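PDB 7BVC: integral membrane indolylacetylinositol arabinosyltransferase EmbB from Mycolicibacterium smegmatis MC2 155, which probably transfers arabinose units to build the arabinan of mycobacterial cell-wall arabinogalactan, and here carries bound ethambutol, cardiolipin, phosphopantetheine and calcium. Local coordinates for residues G96-T101 against V116-T121; V618-A623 against A660-A665; W913-Y918 against S1034-Q1039; M542-K547 against P556-M561; G827-E832 against G942-V947. One frame throughout, in Å; residues are numbered along the deposited sequence.

Interaction 1. Residues G96-T101 against V116-T121; sequences GLVFGT and VNVTET
Leu97 and Asn117 sit across from each other in an antiparallel strand pair of the concanavalin-like N-terminal domain, where strand 97-100 runs along strand 114-118. They form a non-hydrogen-bonded pair, and their side chains leave the same face of the sheet side by side, heading the same way, so that Leu97 CD2 lies 3.8 Å from Asn117 ND2 as an apolar branch alongside an amide. The backbone bonds flank this pair: Val118 N donates to Gly96 O and Val98 N to Val116 O, both at 3.1 Å. Gly96 O also receives the CA-H of Asn117. The chain of 96-101 turns a corner at Val98, beyond which the pairing slackens to a weak bond from Val116 N to Phe99 O.

Val98 points toward the partner strand. Its CG2, anti to the carbonyl carbon because CG1 is anti to N (chi1 -180°), crosses Val118 obliquely and reaches Val118 CG2 at 3.7 Å. Thr194 OG1 binds Val98 O, tying the bend to a further part of the domain. Phe99 touches Ala81 and Val83 of strand 80-84. Phe99 CG stands between the backbone N and carbonyl carbon (chi1 79°), swinging the ring across Val116. The same methyl of that valine, CG2, meets two ring atoms, Phe99 CE1 at 3.6 Å and Phe99 CZ at 3.8 Å.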
# COMPACT_ATOMS: atom_id res chain seq x y z
N GLY B 96 -34.12 -36.65 9.09
CA GLY B 96 -32.77 -36.15 9.24
C GLY B 96 -31.96 -36.24 7.96
O GLY B 96 -32.45 -35.89 6.89
N LEU B 97 -30.73 -36.73 8.07
CA LEU B 97 -29.82 -36.85 6.93
C LEU B 97 -29.84 -38.29 6.44
O LEU B 97 -29.38 -39.20 7.14
CB LEU B 97 -28.41 -36.44 7.32
CG LEU B 97 -27.90 -35.06 6.92
CD1 LEU B 97 -26.43 -34.94 7.25
CD2 LEU B 97 -28.13 -34.80 5.45
N VAL B 98 -30.37 -38.51 5.24
CA VAL B 98 -30.24 -39.81 4.60
C VAL B 98 -28.77 -40.10 4.34
O VAL B 98 -28.25 -41.17 4.69
CB VAL B 98 -31.07 -39.88 3.31
CG1 VAL B 98 -30.92 -41.24 2.66
CG2 VAL B 98 -32.53 -39.59 3.61
N PHE B 99 -28.07 -39.16 3.72
CA PHE B 99 -26.62 -39.18 3.63
C PHE B 99 -26.15 -37.76 3.33
O PHE B 99 -26.95 -36.87 3.03
CB PHE B 99 -26.12 -40.18 2.58
CG PHE B 99 -26.21 -39.68 1.16
CD1 PHE B 99 -27.34 -39.92 0.40
CD2 PHE B 99 -25.15 -39.01 0.58
CE1 PHE B 99 -27.42 -39.47 -0.90
CE2 PHE B 99 -25.22 -38.56 -0.72
CZ PHE B 99 -26.36 -38.79 -1.46
N GLY B 100 -24.84 -37.56 3.43
CA GLY B 100 -24.26 -36.27 3.14
C GLY B 100 -22.76 -36.40 3.01
O GLY B 100 -22.18 -37.44 3.32
N THR B 101 -22.14 -35.32 2.54
CA THR B 101 -20.70 -35.26 2.39
C THR B 101 -20.07 -34.27 3.37
O THR B 101 -18.98 -33.75 3.13
CB THR B 101 -20.32 -34.92 0.95
OG1 THR B 101 -20.47 -33.51 0.74
CG2 THR B 101 -21.21 -35.66 -0.02
N VAL B 116 -28.99 -34.47 1.67
CA VAL B 116 -30.25 -35.07 1.27
C VAL B 116 -31.10 -35.16 2.53
O VAL B 116 -31.02 -36.13 3.30
CB VAL B 116 -30.07 -36.44 0.62
CG1 VAL B 116 -31.41 -36.98 0.14
CG2 VAL B 116 -29.10 -36.34 -0.54
N ASN B 117 -31.94 -34.15 2.75
CA ASN B 117 -32.69 -34.03 3.99
C ASN B 117 -34.11 -34.56 3.84
O ASN B 117 -34.70 -34.55 2.75
CB ASN B 117 -32.74 -32.57 4.44
CG ASN B 117 -31.36 -32.01 4.72
OD1 ASN B 117 -30.75 -31.38 3.86
ND2 ASN B 117 -30.87 -32.23 5.93
N VAL B 118 -34.67 -35.01 4.96
CA VAL B 118 -36.04 -35.50 5.04
C VAL B 118 -36.68 -34.86 6.26
O VAL B 118 -36.38 -35.24 7.40
CB VAL B 118 -36.11 -37.03 5.13
CG1 VAL B 118 -37.52 -37.48 5.47
CG2 VAL B 118 -35.65 -37.66 3.82
N THR B 119 -37.54 -33.87 6.04
CA THR B 119 -38.25 -33.19 7.11
C THR B 119 -39.60 -33.90 7.32
O THR B 119 -39.80 -35.01 6.85
CB THR B 119 -38.40 -31.71 6.78
OG1 THR B 119 -37.20 -31.25 6.13
CG2 THR B 119 -38.58 -30.88 8.04
N GLU B 120 -40.52 -33.26 8.05
CA GLU B 120 -41.87 -33.81 8.17
C GLU B 120 -42.72 -33.53 6.93
O GLU B 120 -43.80 -34.12 6.80
CB GLU B 120 -42.59 -33.22 9.39
CG GLU B 120 -41.98 -33.52 10.74
CD GLU B 120 -40.97 -32.47 11.14
OE1 GLU B 120 -40.76 -31.52 10.37
OE2 GLU B 120 -40.39 -32.59 12.24
N THR B 121 -42.28 -32.64 6.05
CA THR B 121 -43.07 -32.23 4.90
C THR B 121 -42.33 -32.30 3.57
O THR B 121 -42.94 -32.06 2.53
CB THR B 121 -43.60 -30.80 5.09
OG1 THR B 121 -42.49 -29.90 5.24
CG2 THR B 121 -44.49 -30.71 6.32

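Interaction 2. Residues V618-A623 against A660-A665; sequences VLFVLA and ALSAIA
With chi1 at -72°, Leu619 carries CG beside its backbone N and sends the chain at the facing helix, while Ser662, with OG anti to N (chi1 165°), turns its hydroxyl to the flank nearest Phe620. The two residues have the closest CA atoms of the pair, 5.2 Å apart, and meet at their first side-chain carbons: Leu619 CB is 3.8 Å from Ser662 CB. Further out, the Leu619 CD1 branch lies over the Leu661 backbone, 4.0 Å from Leu661 O, and brushes Leu661 CB and Ala665 CB. Phe620 joins mainly through its base, Phe620 CB to Ser662 OG at 3.8 Å, and its ring then leads off the contact.

The segments belong to helices 608-625 and 654-675, predicted membrane spans that run nearly antiparallel here at 162°, with axes 8.4 Å apart at closest approach. The small side chains of Ser662 and Ala665 are consistent with so close an approach. Phe620 and Ser662 also border a cardiolipin, and Ser616 OG bonds Ser662 O from the helix of Leu619. Between the two segments cohesion thus rests on dispersion and shape, the serine hydroxyl finding its hydrogen bond just beyond them.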
# COMPACT_ATOMS: atom_id res chain seq x y z
N VAL B 618 26.99 9.15 -0.04
CA VAL B 618 27.13 7.97 0.81
C VAL B 618 26.46 8.20 2.16
O VAL B 618 25.72 7.34 2.66
CB VAL B 618 28.62 7.61 0.97
CG1 VAL B 618 28.81 6.64 2.12
CG2 VAL B 618 29.17 7.03 -0.31
N LEU B 619 26.70 9.36 2.76
CA LEU B 619 26.05 9.67 4.03
C LEU B 619 24.54 9.75 3.88
O LEU B 619 23.79 9.36 4.78
CB LEU B 619 26.61 10.96 4.62
CG LEU B 619 28.03 10.87 5.16
CD1 LEU B 619 28.68 12.24 5.23
CD2 LEU B 619 28.04 10.20 6.52
N PHE B 620 24.06 10.23 2.73
CA PHE B 620 22.62 10.30 2.48
C PHE B 620 22.00 8.91 2.41
O PHE B 620 20.94 8.66 3.00
CB PHE B 620 22.36 11.07 1.19
CG PHE B 620 20.90 11.29 0.91
CD1 PHE B 620 20.13 12.11 1.71
CD2 PHE B 620 20.30 10.67 -0.17
CE1 PHE B 620 18.80 12.31 1.45
CE2 PHE B 620 18.96 10.87 -0.44
CZ PHE B 620 18.21 11.69 0.37
N VAL B 621 22.65 7.98 1.70
CA VAL B 621 22.07 6.64 1.62
C VAL B 621 22.16 5.93 2.97
O VAL B 621 21.29 5.13 3.31
CB VAL B 621 22.71 5.81 0.49
CG1 VAL B 621 22.52 6.51 -0.85
CG2 VAL B 621 24.17 5.54 0.76
N LEU B 622 23.19 6.23 3.76
CA LEU B 622 23.24 5.69 5.12
C LEU B 622 22.06 6.19 5.95
O LEU B 622 21.40 5.42 6.65
CB LEU B 622 24.57 6.07 5.79
CG LEU B 622 25.65 5.00 5.82
CD1 LEU B 622 26.88 5.52 6.53
CD2 LEU B 622 25.14 3.74 6.49
N ALA B 623 21.80 7.50 5.89
CA ALA B 623 20.66 8.07 6.59
C ALA B 623 19.35 7.43 6.14
O ALA B 623 18.45 7.20 6.95
CB ALA B 623 20.60 9.58 6.37
N ALA B 660 22.20 15.28 8.88
CA ALA B 660 22.92 16.51 9.18
C ALA B 660 24.35 16.46 8.65
O ALA B 660 24.85 17.45 8.08
CB ALA B 660 22.92 16.78 10.68
N LEU B 661 25.02 15.32 8.81
CA LEU B 661 26.37 15.18 8.27
C LEU B 661 26.37 15.29 6.75
O LEU B 661 27.27 15.90 6.16
CB LEU B 661 26.98 13.85 8.71
CG LEU B 661 27.23 13.68 10.21
CD1 LEU B 661 27.60 12.24 10.52
CD2 LEU B 661 28.32 14.62 10.68
N SER B 662 25.36 14.71 6.10
CA SER B 662 25.27 14.80 4.65
C SER B 662 25.02 16.24 4.20
O SER B 662 25.58 16.69 3.19
CB SER B 662 24.16 13.89 4.14
OG SER B 662 23.81 14.21 2.81
N ALA B 663 24.18 16.97 4.93
CA ALA B 663 23.95 18.38 4.60
C ALA B 663 25.23 19.19 4.77
O ALA B 663 25.52 20.08 3.96
CB ALA B 663 22.83 18.95 5.46
N ILE B 664 26.01 18.90 5.81
CA ILE B 664 27.27 19.61 6.01
C ILE B 664 28.24 19.30 4.88
O ILE B 664 28.93 20.20 4.37
CB ILE B 664 27.87 19.25 7.39
CG1 ILE B 664 27.03 19.85 8.51
CG2 ILE B 664 29.31 19.73 7.49
CD1 ILE B 664 27.54 19.54 9.89
N ALA B 665 28.29 18.04 4.45
CA ALA B 665 29.16 17.67 3.33
C ALA B 665 28.71 18.34 2.04
O ALA B 665 29.55 18.75 1.23
CB ALA B 665 29.19 16.15 3.17

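Interaction 3. Residues W913-Y918 against S1034-Q1039; sequences WRNLRY and STYLSQ
Arg917 reaches from one strand to the ring of Tyr1036 in another sheet, and its length spans the gap. CB points toward strand 1028-1037, and CG continues anti to the carbonyl carbon. At CG the chain bends, chi2 being 87°, then runs straight through CD to NE. The aliphatic part serves as a spacer, and contact begins at NE, 3.8 Å from Tyr1036 CD1. CZ lies in the plane of the tyrosine ring, off its edge, at 3.8 Å from Tyr1036 CD1. NH2 comes closest, 3.5 Å from Tyr1036 CD1, and also stands 3.8 Å from Thr1035 O. The guanidinium therefore presents a face to the ring edge, with the planes 70° apart, and does not lie over the ring as in a cation-pi stack.

Two residues earlier on the strand, Asn915 points the same way and crosses the tyrosine at about a right angle. Its ND2 lies 3.5 Å from Tyr1036 OH, at an angle too poor for a hydrogen bond, and 3.6 Å from Ser1034 OG. The tyrosine hydroxyl instead bonds Glu740 OE2, while Asn915 OD1 has weak bonds with Arg951 and Thr863.

Asn915, Arg917, Ser1034 and Tyr1036 are all buried. Strand 914-918 is an outermost strand of a four-stranded antiparallel sheet, next to 860-866, whereas 1028-1037 lies inside a mixed sheet between 737-739 and 1047-1053; the axes of segments 914-918 and 1035-1037 are 10.4 Å apart at closest approach and inclined by 40°, and the side chains of Arg917, Asn915 and Tyr1036 bridge the two sheets of the C-terminal domain.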
# COMPACT_ATOMS: atom_id res chain seq x y z
N TRP B 913 -10.67 -11.72 25.87
CA TRP B 913 -10.37 -12.46 27.09
C TRP B 913 -8.93 -12.94 26.99
O TRP B 913 -8.57 -13.62 26.02
CB TRP B 913 -11.31 -13.66 27.26
CG TRP B 913 -12.65 -13.35 27.86
CD1 TRP B 913 -13.85 -13.38 27.23
CD2 TRP B 913 -12.92 -13.01 29.23
NE1 TRP B 913 -14.86 -13.06 28.11
CE2 TRP B 913 -14.31 -12.83 29.34
CE3 TRP B 913 -12.12 -12.83 30.36
CZ2 TRP B 913 -14.92 -12.47 30.54
CZ3 TRP B 913 -12.73 -12.48 31.55
CH2 TRP B 913 -14.12 -12.31 31.63
N ARG B 914 -8.10 -12.60 27.98
CA ARG B 914 -6.69 -12.92 27.92
C ARG B 914 -6.19 -13.26 29.32
O ARG B 914 -6.96 -13.26 30.29
CB ARG B 914 -5.88 -11.75 27.33
CG ARG B 914 -6.22 -10.41 27.94
CD ARG B 914 -5.55 -9.29 27.18
NE ARG B 914 -5.85 -7.98 27.76
CZ ARG B 914 -6.90 -7.25 27.43
NH1 ARG B 914 -7.76 -7.69 26.53
NH2 ARG B 914 -7.09 -6.07 28.00
N ASN B 915 -4.90 -13.56 29.41
CA ASN B 915 -4.26 -13.95 30.65
C ASN B 915 -3.29 -12.86 31.09
O ASN B 915 -2.45 -12.41 30.29
CB ASN B 915 -3.51 -15.27 30.48
CG ASN B 915 -4.43 -16.47 30.57
OD1 ASN B 915 -5.41 -16.47 31.32
ND2 ASN B 915 -4.12 -17.51 29.81
N LEU B 916 -3.40 -12.44 32.34
CA LEU B 916 -2.47 -11.51 32.96
C LEU B 916 -1.48 -12.32 33.77
O LEU B 916 -1.88 -13.14 34.61
CB LEU B 916 -3.19 -10.51 33.86
CG LEU B 916 -4.56 -9.97 33.44
CD1 LEU B 916 -5.05 -8.92 34.42
CD2 LEU B 916 -4.55 -9.42 32.03
N ARG B 917 -0.19 -12.10 33.53
CA ARG B 917 0.89 -12.89 34.11
C ARG B 917 1.52 -12.16 35.28
O ARG B 917 1.74 -10.94 35.22
CB ARG B 917 1.96 -13.21 33.06
CG ARG B 917 1.55 -14.21 31.99
CD ARG B 917 0.87 -13.52 30.83
NE ARG B 917 0.51 -14.45 29.76
CZ ARG B 917 1.17 -14.56 28.62
NH1 ARG B 917 2.22 -13.79 28.38
NH2 ARG B 917 0.77 -15.44 27.70
N TYR B 918 1.83 -12.90 36.33
CA TYR B 918 2.59 -12.38 37.47
C TYR B 918 3.62 -13.43 37.84
O TYR B 918 3.29 -14.46 38.44
CB TYR B 918 1.67 -12.08 38.66
CG TYR B 918 0.50 -11.18 38.33
CD1 TYR B 918 0.68 -9.83 38.09
CD2 TYR B 918 -0.78 -11.69 38.25
CE1 TYR B 918 -0.38 -9.01 37.79
CE2 TYR B 918 -1.86 -10.88 37.94
CZ TYR B 918 -1.65 -9.54 37.72
OH TYR B 918 -2.71 -8.72 37.41
N SER B 1034 -4.01 -22.53 26.60
CA SER B 1034 -3.18 -21.55 27.30
C SER B 1034 -1.72 -21.98 27.23
O SER B 1034 -1.35 -23.04 27.74
CB SER B 1034 -3.63 -21.39 28.75
OG SER B 1034 -4.93 -20.83 28.82
N THR B 1035 -0.89 -21.14 26.61
CA THR B 1035 0.52 -21.44 26.39
C THR B 1035 1.37 -20.24 26.79
O THR B 1035 0.95 -19.09 26.61
CB THR B 1035 0.80 -21.80 24.93
OG1 THR B 1035 0.15 -20.84 24.08
CG2 THR B 1035 0.27 -23.18 24.61
N TYR B 1036 2.55 -20.51 27.33
CA TYR B 1036 3.48 -19.47 27.75
C TYR B 1036 4.89 -19.84 27.33
O TYR B 1036 5.30 -21.00 27.45
CB TYR B 1036 3.44 -19.25 29.27
CG TYR B 1036 2.06 -19.26 29.87
CD1 TYR B 1036 1.24 -18.15 29.80
CD2 TYR B 1036 1.58 -20.39 30.52
CE1 TYR B 1036 -0.03 -18.16 30.36
CE2 TYR B 1036 0.32 -20.41 31.08
CZ TYR B 1036 -0.48 -19.29 31.00
OH TYR B 1036 -1.73 -19.31 31.55
N LEU B 1037 5.64 -18.85 26.86
CA LEU B 1037 7.05 -19.04 26.52
C LEU B 1037 7.87 -18.99 27.80
O LEU B 1037 7.83 -18.00 28.54
CB LEU B 1037 7.51 -17.98 25.53
CG LEU B 1037 8.96 -18.11 25.05
CD1 LEU B 1037 9.18 -19.45 24.38
CD2 LEU B 1037 9.30 -16.98 24.10
N SER B 1038 8.62 -20.06 28.07
CA SER B 1038 9.33 -20.19 29.34
C SER B 1038 10.35 -19.07 29.52
O SER B 1038 11.14 -18.79 28.62
CB SER B 1038 10.02 -21.55 29.42
OG SER B 1038 10.78 -21.66 30.61
N GLN B 1039 10.31 -18.43 30.68
CA GLN B 1039 11.24 -17.41 31.15
C GLN B 1039 11.16 -16.10 30.37
O GLN B 1039 11.88 -15.15 30.71
CB GLN B 1039 12.70 -17.89 31.14
CG GLN B 1039 12.95 -19.14 31.96
CD GLN B 1039 12.70 -18.92 33.44
OE1 GLN B 1039 12.76 -17.80 33.94
NE2 GLN B 1039 12.42 -20.01 34.16

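Interaction 4. Residues M542-K547 against P556-M561; sequences MMLRRK and PAWRLM
Met543 meets Trp558 through a CH-pi contact: the terminal methyl CE stands over the five-membered ring, 4.2 Å from its centroid and 27° off the normal. Two bends in the methionine chain, chi2 -74° and chi3 -88°, fold CE onto the indole, and the two side chains slide past each other in opposite directions.

Apolar packing surrounds this point. Met543 CE also touches Ala557 CB at 3.8 Å, and Met543 CB lies 3.8 Å from Trp558 CZ2 at the benzo end of the indole. Met561 comes in at a slant to Met543, its CE methyl 3.6 Å from Met543 CG. Leu544 comes in at the indole edge, with CD2 at 4.2 Å from Trp558 CH2. Leu599 of helix 586-599 also packs on Met543, and all five touching residues are buried.

Lipid contacts lie at the margins. Trp558 lines the pocket of one cardiolipin; away from the helix contact, a second cardiolipin forms a salt bridge with Arg545 NH2.

Helix 527-545 ends here and helix 554-570 begins after a short connection; the cluster knits together the two arms of a transmembrane helical hairpin within the GT-C family region, beside its bound lipids.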
# COMPACT_ATOMS: atom_id res chain seq x y z
N MET B 542 30.34 8.18 -14.84
CA MET B 542 31.77 8.43 -14.96
C MET B 542 32.38 7.67 -16.13
O MET B 542 33.30 8.18 -16.78
CB MET B 542 32.48 8.08 -13.66
CG MET B 542 33.95 8.42 -13.65
SD MET B 542 34.59 8.72 -12.00
CE MET B 542 36.10 9.58 -12.39
N MET B 543 31.91 6.45 -16.40
CA MET B 543 32.37 5.71 -17.56
C MET B 543 31.86 6.32 -18.86
O MET B 543 32.47 6.09 -19.91
CB MET B 543 31.92 4.25 -17.47
CG MET B 543 32.68 3.42 -16.46
SD MET B 543 34.35 3.02 -17.01
CE MET B 543 34.05 1.51 -17.92
N LEU B 544 30.77 7.08 -18.81
CA LEU B 544 30.29 7.75 -20.02
C LEU B 544 31.26 8.84 -20.47
O LEU B 544 31.64 8.89 -21.65
CB LEU B 544 28.90 8.34 -19.78
CG LEU B 544 27.72 7.45 -20.17
CD1 LEU B 544 26.41 8.21 -20.03
CD2 LEU B 544 27.88 6.94 -21.59
N ARG B 545 31.67 9.71 -19.56
CA ARG B 545 32.53 10.83 -19.93
C ARG B 545 33.95 10.37 -20.22
O ARG B 545 34.52 10.70 -21.26
CB ARG B 545 32.52 11.89 -18.83
CG ARG B 545 33.73 12.82 -18.88
CD ARG B 545 33.55 14.02 -17.99
NE ARG B 545 32.55 14.95 -18.51
CZ ARG B 545 32.25 16.11 -17.95
NH1 ARG B 545 31.33 16.89 -18.50
NH2 ARG B 545 32.86 16.50 -16.84
N ARG B 546 34.54 9.62 -19.29
CA ARG B 546 35.91 9.15 -19.44
C ARG B 546 35.94 7.88 -20.28
O ARG B 546 35.01 7.07 -20.27
CB ARG B 546 36.54 8.88 -18.08
CG ARG B 546 37.01 10.12 -17.35
CD ARG B 546 37.20 9.83 -15.88
NE ARG B 546 38.10 10.77 -15.22
CZ ARG B 546 39.41 10.60 -15.12
NH1 ARG B 546 39.98 9.53 -15.65
NH2 ARG B 546 40.15 11.51 -14.50
N LYS B 547 37.04 7.70 -21.01
CA LYS B 547 37.20 6.53 -21.86
C LYS B 547 38.54 5.83 -21.67
O LYS B 547 38.74 4.75 -22.24
CB LYS B 547 37.04 6.92 -23.34
CG LYS B 547 35.64 7.41 -23.68
CD LYS B 547 35.65 8.32 -24.90
CE LYS B 547 34.26 8.86 -25.19
NZ LYS B 547 33.90 10.01 -24.31
N PRO B 556 34.92 -5.92 -19.97
CA PRO B 556 34.43 -6.54 -18.73
C PRO B 556 33.77 -5.56 -17.77
O PRO B 556 32.96 -5.99 -16.94
CB PRO B 556 35.69 -7.16 -18.11
CG PRO B 556 36.60 -7.37 -19.26
CD PRO B 556 36.33 -6.25 -20.22
N ALA B 557 34.10 -4.27 -17.85
CA ALA B 557 33.47 -3.30 -16.97
C ALA B 557 32.11 -2.87 -17.48
O ALA B 557 31.22 -2.55 -16.68
CB ALA B 557 34.37 -2.07 -16.80
N TRP B 558 31.92 -2.85 -18.80
CA TRP B 558 30.61 -2.51 -19.36
C TRP B 558 29.65 -3.70 -19.30
O TRP B 558 28.45 -3.50 -19.12
CB TRP B 558 30.75 -2.03 -20.80
CG TRP B 558 31.15 -0.59 -20.93
CD1 TRP B 558 32.37 -0.11 -21.27
CD2 TRP B 558 30.31 0.55 -20.72
NE1 TRP B 558 32.35 1.26 -21.29
CE2 TRP B 558 31.10 1.69 -20.96
CE3 TRP B 558 28.97 0.72 -20.36
CZ2 TRP B 558 30.59 2.98 -20.84
CZ3 TRP B 558 28.47 2.00 -20.25
CH2 TRP B 558 29.28 3.12 -20.49
N ARG B 559 30.17 -4.92 -19.44
CA ARG B 559 29.30 -6.09 -19.38
C ARG B 559 28.66 -6.25 -18.00
O ARG B 559 27.52 -6.71 -17.90
CB ARG B 559 30.08 -7.35 -19.75
CG ARG B 559 30.36 -7.48 -21.23
CD ARG B 559 31.27 -8.66 -21.52
NE ARG B 559 32.26 -8.34 -22.54
CZ ARG B 559 33.49 -8.84 -22.58
NH1 ARG B 559 33.89 -9.69 -21.64
NH2 ARG B 559 34.32 -8.49 -23.54
N LEU B 560 29.37 -5.86 -16.94
CA LEU B 560 28.82 -5.98 -15.60
C LEU B 560 27.64 -5.03 -15.40
O LEU B 560 26.59 -5.42 -14.86
CB LEU B 560 29.91 -5.72 -14.56
CG LEU B 560 29.55 -5.94 -13.10
CD1 LEU B 560 29.37 -7.42 -12.82
CD2 LEU B 560 30.62 -5.35 -12.20
N MET B 561 27.80 -3.77 -15.82
CA MET B 561 26.70 -2.82 -15.74
C MET B 561 25.54 -3.27 -16.62
O MET B 561 24.37 -3.11 -16.25
CB MET B 561 27.18 -1.43 -16.13
CG MET B 561 28.26 -0.87 -15.23
SD MET B 561 28.62 0.86 -15.55
CE MET B 561 30.23 0.74 -16.31

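Interaction 5. Residues G827-E832 against G942-V947; sequences GTYSTE and GDWIAV. With CA (calcium ion), chain K.
A short antiparallel bridge beside a calcium site joins Gly827 to Ala946, where strand 826-827 edges onto strand 945-947. The two form a non-hydrogen-bonded pair with CA atoms 4.2 Å apart, and Gly827 CA lies 4.1 Å from Ala946 CB. Next along, Thr828 N donates to Ile945 O at 3.0 Å, with an N-H...O angle of 153°, and the same oxygen receives the CA-H of Gly827.

The chain then leaves the strand, and Tyr829 packs on Trp944. Tyr829 CG is anti to N (chi1 179°), which turns the ring's edge to the face of the indole in a T-shaped pair: its centroid is 5.3 Å from that of the five-membered ring, with planes at 70°. The bases close up too, Tyr829 CB to Trp944 CB at 3.8 Å. Ala946 CB meets the indole at its edge, in plane.

On the preceding residue, Asp943 O binds calcium at 2.7 Å, with Asp936 and Ser938 completing the protein ligands. Thr828 touches Asp936, placing the bridge beside the metal site. Calcium held where strand 929-936 of one antiparallel sheet runs on through a loop to strand 945-947 of another is consistent with the galactose-binding-like clan of this domain.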
# COMPACT_ATOMS: atom_id res chain seq x y z
N GLY B 827 -17.78 -7.65 36.45
CA GLY B 827 -17.53 -6.72 35.37
C GLY B 827 -17.99 -5.32 35.71
O GLY B 827 -18.83 -5.10 36.59
N THR B 828 -17.43 -4.36 34.98
CA THR B 828 -17.72 -2.94 35.15
C THR B 828 -18.64 -2.38 34.07
O THR B 828 -19.30 -1.36 34.31
CB THR B 828 -16.41 -2.14 35.18
OG1 THR B 828 -15.51 -2.73 36.13
CG2 THR B 828 -16.65 -0.70 35.57
N TYR B 829 -18.71 -3.03 32.91
CA TYR B 829 -19.49 -2.50 31.79
C TYR B 829 -20.96 -2.34 32.17
O TYR B 829 -21.53 -3.17 32.88
CB TYR B 829 -19.35 -3.43 30.59
CG TYR B 829 -20.15 -3.01 29.37
CD1 TYR B 829 -19.66 -2.04 28.50
CD2 TYR B 829 -21.37 -3.59 29.08
CE1 TYR B 829 -20.38 -1.66 27.39
CE2 TYR B 829 -22.10 -3.22 27.97
CZ TYR B 829 -21.60 -2.25 27.13
OH TYR B 829 -22.32 -1.87 26.02
N SER B 830 -21.56 -1.26 31.69
CA SER B 830 -22.96 -0.95 31.96
C SER B 830 -23.49 -0.13 30.80
O SER B 830 -22.73 0.46 30.03
CB SER B 830 -23.11 -0.19 33.29
OG SER B 830 -24.38 0.44 33.36
N THR B 831 -24.82 -0.11 30.68
CA THR B 831 -25.48 0.52 29.54
C THR B 831 -26.48 1.59 29.98
O THR B 831 -27.12 2.23 29.13
CB THR B 831 -26.17 -0.56 28.69
OG1 THR B 831 -25.23 -1.62 28.43
CG2 THR B 831 -26.61 -0.02 27.34
N GLU B 832 -26.60 1.83 31.28
CA GLU B 832 -27.59 2.78 31.78
C GLU B 832 -26.96 3.99 32.47
O GLU B 832 -27.44 5.11 32.29
CB GLU B 832 -28.57 2.07 32.72
CG GLU B 832 -27.97 1.56 34.02
CD GLU B 832 -27.40 0.17 33.88
OE1 GLU B 832 -27.23 -0.30 32.74
OE2 GLU B 832 -27.09 -0.45 34.92
N GLY B 942 -17.05 2.74 26.45
CA GLY B 942 -16.14 1.74 25.92
C GLY B 942 -14.89 1.56 26.75
O GLY B 942 -13.88 1.06 26.25
N ASP B 943 -14.95 1.94 28.02
CA ASP B 943 -13.84 1.77 28.95
C ASP B 943 -14.35 0.99 30.16
O ASP B 943 -15.01 1.56 31.04
CB ASP B 943 -13.25 3.12 29.37
CG ASP B 943 -12.52 3.81 28.24
OD1 ASP B 943 -12.00 3.11 27.34
OD2 ASP B 943 -12.45 5.06 28.24
N TRP B 944 -14.05 -0.30 30.19
CA TRP B 944 -14.55 -1.20 31.22
C TRP B 944 -13.51 -2.27 31.48
O TRP B 944 -12.53 -2.40 30.74
CB TRP B 944 -15.88 -1.83 30.79
CG TRP B 944 -15.76 -2.58 29.50
CD1 TRP B 944 -15.80 -2.05 28.24
CD2 TRP B 944 -15.56 -3.99 29.34
NE1 TRP B 944 -15.64 -3.04 27.31
CE2 TRP B 944 -15.49 -4.24 27.96
CE3 TRP B 944 -15.43 -5.06 30.23
CZ2 TRP B 944 -15.30 -5.52 27.45
CZ3 TRP B 944 -15.24 -6.33 29.72
CH2 TRP B 944 -15.18 -6.55 28.34
N ILE B 945 -13.72 -3.04 32.55
CA ILE B 945 -12.84 -4.15 32.91
C ILE B 945 -13.70 -5.31 33.41
O ILE B 945 -14.91 -5.17 33.63
CB ILE B 945 -11.79 -3.77 33.97
CG1 ILE B 945 -12.47 -3.26 35.25
CG2 ILE B 945 -10.83 -2.73 33.44
CD1 ILE B 945 -11.51 -2.64 36.23
N ALA B 946 -13.06 -6.46 33.57
CA ALA B 946 -13.69 -7.68 34.05
C ALA B 946 -12.59 -8.65 34.47
O ALA B 946 -11.58 -8.76 33.77
CB ALA B 946 -14.58 -8.32 32.98
N VAL B 947 -12.78 -9.33 35.59
CA VAL B 947 -11.73 -10.12 36.21
C VAL B 947 -12.27 -11.50 36.58
O VAL B 947 -13.41 -11.85 36.29
CB VAL B 947 -11.12 -9.43 37.44
CG1 VAL B 947 -10.36 -8.18 37.03
CG2 VAL B 947 -12.20 -9.09 38.45
CA CA K . -16.44 2.80 32.93

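How the interactions relate
Following the chain, interaction 1 closes a loop of 14 residues in the N-terminal concanavalin-like domain. Interaction 4 closes the shorter turn between two successive membrane helices, and interaction 2 a wider one of 36 residues, its centre about 26 Å from that of interaction 4. The three contacts are in series, none nested. Interactions 5 and 3 cross: 827-832, 913-918, 942-947 and 1034-1039 alternate, so the loops they close overlap along the chain in the C-terminal domain. Interaction 5 joins 826-827 to 945-947 in one sheet; interaction 3 joins that sheet, through 914-918, to the sheet of 1028-1037. They touch, Trp913 CH2 to Ala946 CB at 4.2 Å. Interactions 2 and 4 lie across the chain's centre from interaction 1.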